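PDB 4FYE: SidF, inhibitor of growth family, member 3 from Legionella pneumophila subsp. pneumophila, which acts as a phosphoinositide phosphatase that probably removes the 3-phosphate from phosphatidylinositol 3,4,5-trisphosphate at membranes. Local coordinates for residues Thr211-Gln214 / Gln215-Met218; Met383-Ala386 / Phe387-Ser390; Thr562-Lys565 / Gly566-Asn569; Ala609-Leu612 / Tyr613-Thr617. The protein carries 1 engineered substitution. One frame throughout, in Å; residues are numbered along the deposited sequence.

Contact 1. Residues Thr211-Gln214 / Gln215-Met218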
ATOM      1  N   THR A 211       1.083  18.545   3.077  1.00 52.28           N
ATOM      2  CA  THR A 211       0.863  19.651   2.127  1.00 53.54           C
ATOM      3  C   THR A 211       0.867  20.998   2.849  1.00 59.04           C
ATOM      4  O   THR A 211       0.718  21.053   4.065  1.00 64.82           O
ATOM      5  CB  THR A 211      -0.476  19.571   1.416  1.00 50.32           C
ATOM      6  OG1 THR A 211      -1.509  19.571   2.386  1.00 56.48           O
ATOM      7  CG2 THR A 211      -0.599  18.317   0.557  1.00 49.48           C
ATOM      8  N   LYS A 212       1.033  22.092   2.122  1.00 57.85           N
ATOM      9  CA  LYS A 212       1.078  23.348   2.813  1.00 65.00           C
ATOM     10  C   LYS A 212      -0.253  23.605   3.510  1.00 63.13           C
ATOM     11  O   LYS A 212      -0.278  24.075   4.632  1.00 63.68           O
ATOM     12  CB  LYS A 212       1.511  24.512   1.902  1.00 63.99           C
ATOM     13  CG  LYS A 212       2.919  24.299   1.394  1.00 67.47           C
ATOM     14  CD  LYS A 212       3.736  25.565   1.345  1.00 77.06           C
ATOM     15  CE  LYS A 212       5.008  25.382   0.527  1.00 79.45           C
ATOM     16  NZ  LYS A 212       5.440  26.676  -0.134  1.00 89.30           N
ATOM     17  N   ARG A 213      -1.348  23.305   2.831  1.00 61.07           N
ATOM     18  CA  ARG A 213      -2.653  23.439   3.436  1.00 61.37           C
ATOM     19  C   ARG A 213      -2.729  22.698   4.777  1.00 62.38           C
ATOM     20  O   ARG A 213      -3.136  23.273   5.770  1.00 68.65           O
ATOM     21  CB  ARG A 213      -3.716  22.901   2.501  1.00 62.19           C
ATOM     22  CG  ARG A 213      -5.131  23.190   2.940  1.00 59.86           C
ATOM     23  CD  ARG A 213      -6.045  22.183   2.298  1.00 57.81           C
ATOM     24  NE  ARG A 213      -6.030  22.367   0.863  1.00 61.91           N
ATOM     25  CZ  ARG A 213      -6.730  23.307   0.233  1.00 65.71           C
ATOM     26  NH1 ARG A 213      -7.500  24.141   0.927  1.00 66.55           N
ATOM     27  NH2 ARG A 213      -6.666  23.403  -1.087  1.00 62.00           N
ATOM     28  N   GLN A 214      -2.335  21.435   4.819  1.00 59.69           N
ATOM     29  CA  GLN A 214      -2.278  20.715   6.101  1.00 62.10           C
ATOM     30  C   GLN A 214      -1.365  21.448   7.101  1.00 64.10           C
ATOM     31  O   GLN A 214      -1.689  21.609   8.266  1.00 65.10           O
ATOM     32  CB  GLN A 214      -1.773  19.278   5.907  1.00 57.97           C
ATOM     33  CG  GLN A 214      -2.769  18.309   5.295  1.00 56.77           C
ATOM     34  CD  GLN A 214      -2.087  17.055   4.760  1.00 55.91           C
ATOM     35  OE1 GLN A 214      -0.918  17.107   4.362  1.00 53.18           O
ATOM     36  NE2 GLN A 214      -2.834  15.941   4.683  1.00 48.82           N
ATOM     37  N   GLN A 215      -0.225  21.902   6.612  1.00 66.92           N
ATOM     38  CA  GLN A 215       0.774  22.503   7.448  1.00 71.93           C
ATOM     39  C   GLN A 215       0.171  23.675   8.232  1.00 72.80           C
ATOM     40  O   GLN A 215       0.363  23.748   9.445  1.00 80.47           O
ATOM     41  CB  GLN A 215       2.005  22.884   6.609  1.00 79.48           C
ATOM     42  CG  GLN A 215       3.359  22.881   7.333  1.00101.32           C
ATOM     43  CD  GLN A 215       3.675  21.611   8.167  1.00111.37           C
ATOM     44  OE1 GLN A 215       4.487  20.773   7.763  1.00107.17           O
ATOM     45  NE2 GLN A 215       3.062  21.493   9.355  1.00117.03           N
ATOM     46  N   ARG A 216      -0.601  24.547   7.589  1.00 68.00           N
ATOM     47  CA  ARG A 216      -1.164  25.684   8.316  1.00 74.76           C
ATOM     48  C   ARG A 216      -2.477  25.408   9.101  1.00 79.37           C
ATOM     49  O   ARG A 216      -2.800  26.156  10.026  1.00 80.47           O
ATOM     50  CB  ARG A 216      -1.306  26.900   7.413  1.00 80.25           C
ATOM     51  CG  ARG A 216      -2.452  26.774   6.436  1.00 85.34           C
ATOM     52  CD  ARG A 216      -2.602  27.988   5.549  1.00 86.58           C
ATOM     53  NE  ARG A 216      -3.126  27.609   4.241  1.00 89.56           N
ATOM     54  CZ  ARG A 216      -4.416  27.379   3.975  1.00 96.07           C
ATOM     55  NH1 ARG A 216      -5.359  27.476   4.939  1.00 86.52           N
ATOM     56  NH2 ARG A 216      -4.753  27.036   2.725  1.00 96.41           N
ATOM     57  N   LEU A 217      -3.234  24.363   8.743  1.00 74.90           N
ATOM     58  CA  LEU A 217      -4.333  23.920   9.609  1.00 77.47           C
ATOM     59  C   LEU A 217      -3.807  23.129  10.796  1.00 78.70           C
ATOM     60  O   LEU A 217      -4.494  22.278  11.313  1.00 84.63           O
ATOM     61  CB  LEU A 217      -5.396  23.082   8.872  1.00 71.77           C
ATOM     62  CG  LEU A 217      -6.085  23.540   7.570  1.00 75.05           C
ATOM     63  CD1 LEU A 217      -6.510  22.314   6.784  1.00 73.64           C
ATOM     64  CD2 LEU A 217      -7.280  24.451   7.755  1.00 74.36           C
ATOM     65  N   MET A 218      -2.583  23.377  11.231  1.00 84.36           N
ATOM     66  CA  MET A 218      -2.098  22.678  12.418  1.00 88.51           C
ATOM     67  C   MET A 218      -1.368  23.649  13.324  1.00 99.34           C
ATOM     68  O   MET A 218      -0.372  23.281  13.947  1.00102.40           O
ATOM     69  CB  MET A 218      -1.199  21.495  12.048  1.00 79.53           C
ATOM     70  CG  MET A 218      -1.869  20.516  11.111  1.00 82.13           C
ATOM     71  SD  MET A 218      -1.240  18.836  11.137  0.71 80.37           S
ATOM     72  CE  MET A 218       0.381  18.984  10.373  1.00 83.74           C
TER
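Gln215 N donates to Thr211 O at 2.8 Å, the shortest of three successive helical bonds that join 211-214 to 215-218; Arg216 N to Lys212 O and Leu217 N to Arg213 O are the next two. Two further N-H groups, those of Gln214 and Thr211, are met by side chains. Gln214 N donates to Thr211 OG1 at 3.2 Å and nearly straight (168°), while Gln214 OE1 reaches back to take Thr211 N at 2.8 Å. With CG beside its own backbone N (chi1 -75°) and the chain extended beyond, Gln214 runs back toward Thr211 at the N-cap, putting OE1 at its N. Its NE2 is held by Glu300 of helix 284-311.

Further round, two like charges come close, Arg213 NH1 4.4 Å from Arg216 NH2. Arg216 NH2 also approaches Arg213 CG at 3.9 Å, and the Arg213 backbone at CA lies over one face of the Arg216 guanidinium; the two guanidinium planes are 60° apart. Acidic partners offset each charge: Arg213 NE pairs with Glu299 and its guanidinium also meets Phe507, whereas Arg216 NE pairs with Glu222.

Leu217, where the helical backbone conformation stops, packs alongside the Arg213 chain, its CD1 4.2 Å from Arg213 CG, and against helices 284-311 and 482-514. Met218 CG touches a carbonyl oxygen, Gln214 O, at 3.1 Å. The reciprocal exchange between Thr211 at the N-cap and Gln214 is a capping box, opening the short helix 212-216, little more than one turn, just after the sheet strand 199-206.

Contact 2. Residues Met383-Ala386 / Phe387-Ser390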
ATOM      1  N   MET A 383     -13.976  11.537  -2.926  1.00 62.29           N
ATOM      2  CA  MET A 383     -12.875  12.511  -2.994  1.00 62.33           C
ATOM      3  C   MET A 383     -11.876  12.222  -4.169  1.00 60.56           C
ATOM      4  O   MET A 383     -11.432  13.132  -4.856  1.00 59.30           O
ATOM      5  CB  MET A 383     -12.198  12.703  -1.620  1.00 58.94           C
ATOM      6  CG  MET A 383     -13.149  12.909  -0.441  1.00 61.19           C
ATOM      7  SD  MET A 383     -14.343  14.302  -0.496  1.00 75.13           S
ATOM      8  CE  MET A 383     -15.354  13.905  -1.885  1.00 72.70           C
ATOM      9  N   MET A 384     -11.560  10.957  -4.416  1.00 56.56           N
ATOM     10  CA  MET A 384     -10.812  10.602  -5.612  1.00 55.67           C
ATOM     11  C   MET A 384     -11.493  11.125  -6.863  1.00 57.53           C
ATOM     12  O   MET A 384     -10.823  11.708  -7.739  1.00 56.87           O
ATOM     13  CB  MET A 384     -10.560   9.068  -5.724  1.00 49.94           C
ATOM     14  CG  MET A 384      -9.542   8.508  -4.722  1.00 47.01           C
ATOM     15  SD  MET A 384      -9.303   6.725  -4.955  0.80 42.21           S
ATOM     16  CE  MET A 384      -8.682   6.859  -6.612  1.00 49.52           C
ATOM     17  N   ASP A 385     -12.806  10.918  -6.971  1.00 58.12           N
ATOM     18  CA  ASP A 385     -13.557  11.396  -8.164  1.00 61.07           C
ATOM     19  C   ASP A 385     -13.741  12.921  -8.172  1.00 60.21           C
ATOM     20  O   ASP A 385     -13.931  13.515  -9.241  1.00 60.17           O
ATOM     21  CB  ASP A 385     -14.926  10.703  -8.314  1.00 64.64           C
ATOM     22  CG  ASP A 385     -14.889   9.452  -9.220  1.00 68.79           C
ATOM     23  OD1 ASP A 385     -14.009   9.326 -10.123  1.00 65.96           O
ATOM     24  OD2 ASP A 385     -15.776   8.572  -9.008  1.00 69.49           O
ATOM     25  N   ALA A 386     -13.706  13.537  -6.988  1.00 59.93           N
ATOM     26  CA  ALA A 386     -13.759  15.006  -6.837  1.00 58.05           C
ATOM     27  C   ALA A 386     -12.602  15.634  -7.560  1.00 60.43           C
ATOM     28  O   ALA A 386     -12.785  16.640  -8.294  1.00 62.62           O
ATOM     29  CB  ALA A 386     -13.684  15.388  -5.365  1.00 54.47           C
ATOM     30  N   PHE A 387     -11.410  15.046  -7.375  1.00 53.37           N
ATOM     31  CA  PHE A 387     -10.217  15.564  -8.057  1.00 54.95           C
ATOM     32  C   PHE A 387     -10.077  15.061  -9.477  1.00 53.81           C
ATOM     33  O   PHE A 387      -9.387  15.708 -10.281  1.00 57.39           O
ATOM     34  CB  PHE A 387      -8.929  15.252  -7.278  1.00 53.39           C
ATOM     35  CG  PHE A 387      -8.589  16.268  -6.193  1.00 53.05           C
ATOM     36  CD1 PHE A 387      -8.047  17.537  -6.525  1.00 52.03           C
ATOM     37  CD2 PHE A 387      -8.759  15.955  -4.842  1.00 48.77           C
ATOM     38  CE1 PHE A 387      -7.669  18.454  -5.527  1.00 48.20           C
ATOM     39  CE2 PHE A 387      -8.388  16.888  -3.842  1.00 51.97           C
ATOM     40  CZ  PHE A 387      -7.823  18.130  -4.190  1.00 49.14           C
ATOM     41  N   ASP A 388     -10.760  13.956  -9.808  1.00 53.61           N
ATOM     42  CA  ASP A 388     -10.582  13.319 -11.130  1.00 55.39           C
ATOM     43  C   ASP A 388     -10.807  14.246 -12.295  1.00 60.83           C
ATOM     44  O   ASP A 388     -11.805  15.000 -12.356  1.00 68.17           O
ATOM     45  CB  ASP A 388     -11.320  11.961 -11.301  1.00 58.62           C
ATOM     46  CG  ASP A 388     -11.179  11.384 -12.743  1.00 67.31           C
ATOM     47  OD1 ASP A 388     -11.689  12.020 -13.705  1.00 73.69           O
ATOM     48  OD2 ASP A 388     -10.531  10.346 -12.946  1.00 62.70           O
ATOM     49  N   GLY A 389      -9.837  14.206 -13.208  1.00 64.27           N
ATOM     50  CA  GLY A 389      -9.798  15.043 -14.412  1.00 66.02           C
ATOM     51  C   GLY A 389      -9.727  16.552 -14.167  1.00 71.19           C
ATOM     52  O   GLY A 389     -10.160  17.374 -15.040  1.00 74.59           O
ATOM     53  N   SER A 390      -9.220  16.950 -12.998  1.00 65.68           N
ATOM     54  CA  SER A 390      -8.823  18.359 -12.833  1.00 66.92           C
ATOM     55  C   SER A 390      -7.393  18.477 -12.223  1.00 65.55           C
ATOM     56  O   SER A 390      -6.606  17.503 -12.276  1.00 56.83           O
ATOM     57  CB  SER A 390      -9.868  19.102 -12.037  1.00 61.14           C
ATOM     58  OG  SER A 390      -9.609  18.802 -10.699  1.00 67.32           O
TER
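Phe387 N donates to Met383 O at 3.2 Å with an N-H...O angle of 157°, a regular helical bond. One residue on, the pattern frays: Asp388 N is split between Met384 O at 3.1 Å and Asp385 O at 3.3 Å, both weak and bent. Asp388 is the first residue to leave the helical conformation at the end of helix 373-387.

The side-chain contacts are few and local. The Phe387 ring turns the edge of its CD2 side to Met383 O, near the ring plane, at 3.9 Å. Asp388 CB lies 3.6 Å from Met384 O, on the carbonyl that also takes the weak bond from its own N.

From Phe387 to Ser390 the chain makes a type II beta turn that swings it from the helix into strand 391-399, an edge strand of a four-stranded mixed sheet; Gly389 and Ser390 already bond through their backbones to Tyr410 of the neighbouring strand 402-416. Inside the turn, Phe387 O is gripped twice by one residue, by Ser390 N at 3.0 Å and by Ser390 OG at 3.1 Å, both from the same face of the carbonyl plane.

The Asp385 and Asp388 side chains lie side by side, their carboxylate planes 79° apart and OD1 of Asp385 4.6 Å from OD2 of Asp388. Asp385 OD2 is paired with two positive charges, Arg381 and Arg443, while Asp388 OD2 accepts a hydrogen bond from the backbone N of Ala412. Asp388 CG stands anti to N (chi1 176°), which sends the carboxylate away from the helix.

Contact 3. Residues Thr562-Lys565 / Gly566-Asn569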
ATOM      1  N   THR A 562     -18.395 -13.878 -22.533  1.00 91.36           N
ATOM      2  CA  THR A 562     -18.854 -15.243 -22.392  1.00101.69           C
ATOM      3  C   THR A 562     -18.751 -15.955 -23.724  1.00107.70           C
ATOM      4  O   THR A 562     -18.328 -17.103 -23.789  1.00110.69           O
ATOM      5  CB  THR A 562     -20.312 -15.291 -21.930  1.00104.34           C
ATOM      6  OG1 THR A 562     -20.573 -14.184 -21.062  1.00105.49           O
ATOM      7  CG2 THR A 562     -20.578 -16.574 -21.193  1.00101.80           C
ATOM      8  N   GLU A 563     -19.149 -15.268 -24.786  1.00107.03           N
ATOM      9  CA  GLU A 563     -19.054 -15.816 -26.129  1.00111.76           C
ATOM     10  C   GLU A 563     -17.631 -16.049 -26.627  1.00106.61           C
ATOM     11  O   GLU A 563     -17.337 -17.074 -27.228  1.00101.70           O
ATOM     12  CB  GLU A 563     -19.788 -14.904 -27.111  1.00121.01           C
ATOM     13  CG  GLU A 563     -21.175 -15.384 -27.489  1.00123.30           C
ATOM     14  CD  GLU A 563     -21.371 -15.440 -28.988  1.00128.96           C
ATOM     15  OE1 GLU A 563     -20.538 -16.072 -29.668  1.00130.09           O
ATOM     16  OE2 GLU A 563     -22.353 -14.850 -29.484  1.00126.74           O
ATOM     17  N   HIS A 564     -16.751 -15.088 -26.384  1.00100.47           N
ATOM     18  CA  HIS A 564     -15.440 -15.109 -27.001  1.00100.79           C
ATOM     19  C   HIS A 564     -14.336 -15.655 -26.162  1.00 96.47           C
ATOM     20  O   HIS A 564     -13.179 -15.748 -26.615  1.00 92.77           O
ATOM     21  CB  HIS A 564     -15.086 -13.721 -27.488  1.00 98.16           C
ATOM     22  CG  HIS A 564     -16.186 -13.070 -28.275  1.00108.97           C
ATOM     23  ND1 HIS A 564     -16.291 -13.197 -29.606  1.00115.27           N
ATOM     24  CD2 HIS A 564     -17.259 -12.288 -27.869  1.00108.24           C
ATOM     25  CE1 HIS A 564     -17.369 -12.520 -30.034  1.00116.70           C
ATOM     26  NE2 HIS A 564     -17.961 -11.967 -28.968  1.00115.30           N
ATOM     27  N   LYS A 565     -14.663 -16.067 -24.952  1.00 93.32           N
ATOM     28  CA  LYS A 565     -13.642 -16.349 -23.971  1.00 93.88           C
ATOM     29  C   LYS A 565     -12.708 -17.439 -24.452  1.00 91.31           C
ATOM     30  O   LYS A 565     -11.503 -17.349 -24.267  1.00 87.24           O
ATOM     31  CB  LYS A 565     -14.290 -16.754 -22.652  1.00 95.02           C
ATOM     32  CG  LYS A 565     -13.910 -18.142 -22.176  1.00 96.80           C
ATOM     33  CD  LYS A 565     -15.089 -18.827 -21.505  1.00104.28           C
ATOM     34  CE  LYS A 565     -16.070 -19.390 -22.522  1.00103.48           C
ATOM     35  NZ  LYS A 565     -17.480 -19.064 -22.174  1.00 95.20           N
ATOM     36  N   GLY A 566     -13.259 -18.456 -25.095  1.00 95.99           N
ATOM     37  CA  GLY A 566     -12.463 -19.592 -25.510  1.00 95.32           C
ATOM     38  C   GLY A 566     -11.375 -19.213 -26.490  1.00100.44           C
ATOM     39  O   GLY A 566     -10.260 -19.720 -26.415  1.00 97.56           O
ATOM     40  N   GLN A 567     -11.703 -18.319 -27.414  1.00 96.66           N
ATOM     41  CA  GLN A 567     -10.735 -17.878 -28.429  1.00101.68           C
ATOM     42  C   GLN A 567      -9.766 -16.796 -27.945  1.00 97.99           C
ATOM     43  O   GLN A 567      -8.620 -16.717 -28.418  1.00 95.38           O
ATOM     44  CB  GLN A 567     -11.414 -17.326 -29.694  1.00107.43           C
ATOM     45  CG  GLN A 567     -12.762 -17.901 -30.083  1.00115.66           C
ATOM     46  CD  GLN A 567     -13.508 -16.975 -31.043  1.00118.57           C
ATOM     47  OE1 GLN A 567     -14.721 -16.790 -30.920  1.00118.02           O
ATOM     48  NE2 GLN A 567     -12.780 -16.370 -31.987  1.00116.07           N
ATOM     49  N   ILE A 568     -10.235 -15.927 -27.058  1.00 93.03           N
ATOM     50  CA  ILE A 568      -9.353 -14.933 -26.493  1.00 89.04           C
ATOM     51  C   ILE A 568      -8.164 -15.693 -25.921  1.00 83.64           C
ATOM     52  O   ILE A 568      -7.017 -15.339 -26.154  1.00 80.67           O
ATOM     53  CB  ILE A 568     -10.098 -14.091 -25.461  1.00 88.41           C
ATOM     54  CG1 ILE A 568     -11.105 -13.178 -26.187  1.00 91.89           C
ATOM     55  CG2 ILE A 568      -9.121 -13.260 -24.668  1.00 80.04           C
ATOM     56  CD1 ILE A 568     -12.235 -12.642 -25.320  1.00 93.58           C
ATOM     57  N   ASN A 569      -8.463 -16.805 -25.273  1.00 83.08           N
ATOM     58  CA  ASN A 569      -7.442 -17.647 -24.668  1.00 87.27           C
ATOM     59  C   ASN A 569      -6.551 -18.394 -25.664  1.00 90.95           C
ATOM     60  O   ASN A 569      -5.323 -18.351 -25.548  1.00 89.08           O
ATOM     61  CB  ASN A 569      -8.076 -18.640 -23.684  1.00 89.94           C
ATOM     62  CG  ASN A 569      -8.715 -17.959 -22.473  1.00 89.91           C
ATOM     63  OD1 ASN A 569      -8.363 -16.847 -22.105  1.00 86.01           O
ATOM     64  ND2 ASN A 569      -9.673 -18.639 -21.857  1.00 95.52           N
TER
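His564 and Ile568 make the tight side of this turn of the long helix 522-583, which is kinked here. Ile568 N donates to His564 O at 3.0 Å, nearly straight at 166°, and the isoleucine side chain lies against the same carbonyl, CG1 3.3 Å from His564 O. With CG1 beside its own backbone N (chi1 -71°), the chain runs back along the helix until CD1 meets His564 CB at 3.7 Å. Ile568 is buried. The His564 ring stacks with that of Tyr560, one turn earlier, and CB of Glu563 lies over one of its faces.

The kink shows in the bonding of the residues between. Neither Gly566 N nor Gln567 N has a helical bond to the turn before it; Gln567 N instead makes a weak, bent bond to His564 O, the acceptor also used by Ile568 N. Ile568 N resumes the i to i+4 pattern and Asn569 N continues it, donating to Lys565 O at 3.2 Å. The Asn569 amide rests against that same carbonyl, but ND2, 3.3 Å from Lys565 O, is badly angled for a bond.

On the solvent side things are looser. Gly566 and Gln567 are exposed, and the Gln567 side chain, extended beyond CG, merely crosses the imidazole with its amide plane tilted 49° against the ring. Lys565 is the exception on this side, curling instead of reaching out: its chain bends at three successive bonds, and its NZ returns to Thr562 O, donating at 2.7 Å in the carbonyl plane on a lone pair.

Contact 4. Residues Ala609-Leu612 / Tyr613-Thr617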
ATOM      1  N   ALA A 609      -8.585 -11.105 -15.274  1.00 51.94           N
ATOM      2  CA  ALA A 609      -9.472 -10.364 -14.407  1.00 49.44           C
ATOM      3  C   ALA A 609     -10.923 -10.463 -14.902  1.00 55.25           C
ATOM      4  O   ALA A 609     -11.884 -10.636 -14.118  1.00 55.22           O
ATOM      5  CB  ALA A 609      -8.999  -8.951 -14.283  1.00 44.93           C
ATOM      6  N   GLN A 610     -11.073 -10.463 -16.214  1.00 55.40           N
ATOM      7  CA  GLN A 610     -12.372 -10.591 -16.803  1.00 60.09           C
ATOM      8  C   GLN A 610     -13.004 -11.882 -16.423  1.00 62.06           C
ATOM      9  O   GLN A 610     -14.192 -11.893 -16.094  1.00 62.04           O
ATOM     10  CB  GLN A 610     -12.297 -10.456 -18.328  1.00 65.24           C
ATOM     11  CG  GLN A 610     -11.910  -9.048 -18.739  1.00 65.14           C
ATOM     12  CD  GLN A 610     -11.719  -8.899 -20.230  1.00 73.07           C
ATOM     13  OE1 GLN A 610     -12.098  -7.873 -20.822  1.00 69.02           O
ATOM     14  NE2 GLN A 610     -11.120  -9.911 -20.849  1.00 72.57           N
ATOM     15  N   GLU A 611     -12.233 -12.971 -16.436  1.00 63.78           N
ATOM     16  CA  GLU A 611     -12.822 -14.268 -16.113  1.00 61.89           C
ATOM     17  C   GLU A 611     -13.419 -14.227 -14.687  1.00 63.21           C
ATOM     18  O   GLU A 611     -14.562 -14.661 -14.454  1.00 61.72           O
ATOM     19  CB  GLU A 611     -11.822 -15.431 -16.277  1.00 63.09           C
ATOM     20  CG  GLU A 611     -12.362 -16.729 -15.651  1.00 71.96           C
ATOM     21  CD  GLU A 611     -11.322 -17.815 -15.379  1.00 82.68           C
ATOM     22  OE1 GLU A 611     -10.729 -18.315 -16.370  1.00 82.61           O
ATOM     23  OE2 GLU A 611     -11.130 -18.198 -14.168  1.00 88.96           O
ATOM     24  N   LEU A 612     -12.641 -13.675 -13.739  1.00 61.96           N
ATOM     25  CA  LEU A 612     -12.991 -13.697 -12.320  1.00 57.30           C
ATOM     26  C   LEU A 612     -14.170 -12.761 -12.067  1.00 60.77           C
ATOM     27  O   LEU A 612     -14.984 -12.970 -11.148  1.00 62.16           O
ATOM     28  CB  LEU A 612     -11.798 -13.268 -11.483  1.00 54.46           C
ATOM     29  CG  LEU A 612     -10.792 -14.246 -10.805  1.00 60.12           C
ATOM     30  CD1 LEU A 612     -11.166 -15.747 -10.756  1.00 55.54           C
ATOM     31  CD2 LEU A 612      -9.398 -14.063 -11.353  1.00 52.91           C
ATOM     32  N   TYR A 613     -14.261 -11.719 -12.888  1.00 59.29           N
ATOM     33  CA  TYR A 613     -15.232 -10.669 -12.637  1.00 59.15           C
ATOM     34  C   TYR A 613     -16.549 -11.064 -13.309  1.00 62.98           C
ATOM     35  O   TYR A 613     -17.584 -11.168 -12.640  1.00 64.88           O
ATOM     36  CB  TYR A 613     -14.719  -9.265 -13.093  1.00 56.87           C
ATOM     37  CG  TYR A 613     -15.797  -8.198 -13.009  1.00 57.14           C
ATOM     38  CD1 TYR A 613     -16.316  -7.783 -11.771  1.00 54.02           C
ATOM     39  CD2 TYR A 613     -16.369  -7.678 -14.183  1.00 61.83           C
ATOM     40  CE1 TYR A 613     -17.343  -6.862 -11.706  1.00 56.33           C
ATOM     41  CE2 TYR A 613     -17.403  -6.750 -14.148  1.00 59.33           C
ATOM     42  CZ  TYR A 613     -17.880  -6.334 -12.914  1.00 62.16           C
ATOM     43  OH  TYR A 613     -18.904  -5.402 -12.923  1.00 63.34           O
ATOM     44  N   TYR A 614     -16.499 -11.334 -14.607  1.00 61.16           N
ATOM     45  CA  TYR A 614     -17.718 -11.629 -15.338  1.00 66.25           C
ATOM     46  C   TYR A 614     -18.387 -12.943 -14.912  1.00 68.26           C
ATOM     47  O   TYR A 614     -19.610 -12.969 -14.789  1.00 71.53           O
ATOM     48  CB  TYR A 614     -17.511 -11.519 -16.854  1.00 64.83           C
ATOM     49  CG  TYR A 614     -17.216 -10.103 -17.318  1.00 62.38           C
ATOM     50  CD1 TYR A 614     -18.161  -9.095 -17.141  1.00 65.48           C
ATOM     51  CD2 TYR A 614     -16.027  -9.774 -17.972  1.00 61.33           C
ATOM     52  CE1 TYR A 614     -17.919  -7.801 -17.571  1.00 64.65           C
ATOM     53  CE2 TYR A 614     -15.779  -8.468 -18.416  1.00 63.36           C
ATOM     54  CZ  TYR A 614     -16.733  -7.485 -18.208  1.00 64.16           C
ATOM     55  OH  TYR A 614     -16.548  -6.157 -18.578  1.00 65.82           O
ATOM     56  N   GLU A 615     -17.597 -13.992 -14.658  1.00 68.55           N
ATOM     57  CA  GLU A 615     -18.076 -15.298 -14.087  1.00 67.63           C
ATOM     58  C   GLU A 615     -18.376 -15.222 -12.579  1.00 64.89           C
ATOM     59  O   GLU A 615     -18.880 -16.162 -11.975  1.00 60.20           O
ATOM     60  CB  GLU A 615     -17.052 -16.411 -14.332  1.00 69.22           C
ATOM     61  CG  GLU A 615     -16.821 -16.666 -15.813  1.00 73.87           C
ATOM     62  CD  GLU A 615     -15.977 -17.899 -16.121  1.00 81.67           C
ATOM     63  OE1 GLU A 615     -15.646 -18.677 -15.190  1.00 83.66           O
ATOM     64  OE2 GLU A 615     -15.657 -18.106 -17.327  1.00 86.82           O
ATOM     65  N   ASN A 616     -18.057 -14.076 -11.979  1.00 63.33           N
ATOM     66  CA  ASN A 616     -18.391 -13.839 -10.597  1.00 60.38           C
ATOM     67  C   ASN A 616     -17.803 -14.939  -9.722  1.00 60.18           C
ATOM     68  O   ASN A 616     -18.423 -15.424  -8.769  1.00 62.55           O
ATOM     69  CB  ASN A 616     -19.918 -13.699 -10.461  1.00 62.32           C
ATOM     70  CG  ASN A 616     -20.364 -13.243  -9.078  1.00 63.67           C
ATOM     71  OD1 ASN A 616     -21.438 -13.662  -8.648  1.00 66.04           O
ATOM     72  ND2 ASN A 616     -19.546 -12.425  -8.356  1.00 54.77           N
ATOM     73  N   THR A 617     -16.556 -15.297 -10.017  1.00 59.32           N
ATOM     74  CA  THR A 617     -15.821 -16.262  -9.189  1.00 54.95           C
ATOM     75  C   THR A 617     -14.770 -15.642  -8.224  1.00 53.28           C
ATOM     76  O   THR A 617     -14.178 -16.342  -7.379  1.00 53.95           O
ATOM     77  CB  THR A 617     -15.172 -17.335 -10.062  1.00 53.17           C
ATOM     78  OG1 THR A 617     -14.347 -16.700 -11.051  1.00 52.78           O
ATOM     79  CG2 THR A 617     -16.259 -18.190 -10.736  1.00 51.63           C
TER
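Tyr614 lays its ring alongside Gln610, one turn earlier on helix 590-614. Gln610 CB is 3.8 Å from Tyr614 CD2 and its CG touches CE2, both chains pointing the same way; the amide plane is inclined 53° to the ring. Over one face of the Tyr614 ring, toward its rim, comes Tyr613 CD2 at 3.7 Å. What brings it there is the first torsion of Tyr613, with CG anti to the backbone N (chi1 172°), whereas in Tyr614 CG lies beside the N. Tyr613 OH then bonds to Asp554 of helix 522-583, on which Tyr614 also packs.

The backbone beneath is helical: Tyr614 N donates to Gln610 O at 2.8 Å, and Glu615 N to Glu611 O at 3.1 Å. The helix then closes in a Schellman motif. Asn616 takes positive phi and its N bonds to Tyr613 O at 3.0 Å, while Thr617 N makes a weak bond to Leu612 O. The Thr617 and Leu612 side chains cross at about a right angle, with Thr617 OG1 3.3 Å from Leu612 CD1.

Glu611 and Glu615 cross with nearly parallel carboxylate planes, and Glu615 CD rests 3.8 Å from Glu611 CG. Their nearest charged oxygens, OE2 of Glu611 and OE1 of Glu615, stay 4.7 Å apart, so each carboxylate would probably make the other somewhat easier to protonate.

How the contacts relate
Contacts 1 and 2 form one pair and contacts 3 and 4 another. Contact 1 comes within about 6 Å of contact 2 between nearest atoms without touching, and both pack on helices 284-311 and 482-514. Contacts 3 and 4, with centres 13 Å apart, sit on successive helices and meet where Lys565 CD lies 4.3 Å from Glu615 OE2. Contacts 1 and 3 are farthest apart, centres 52 Å from each other on opposite sides of the chain's centre. The phosphatase signature loop probably follows strand 641-645, one edge of a four-stranded sheet; contact 4 lies upstream of that strand, while contact 2 leads into the other edge, 391-399.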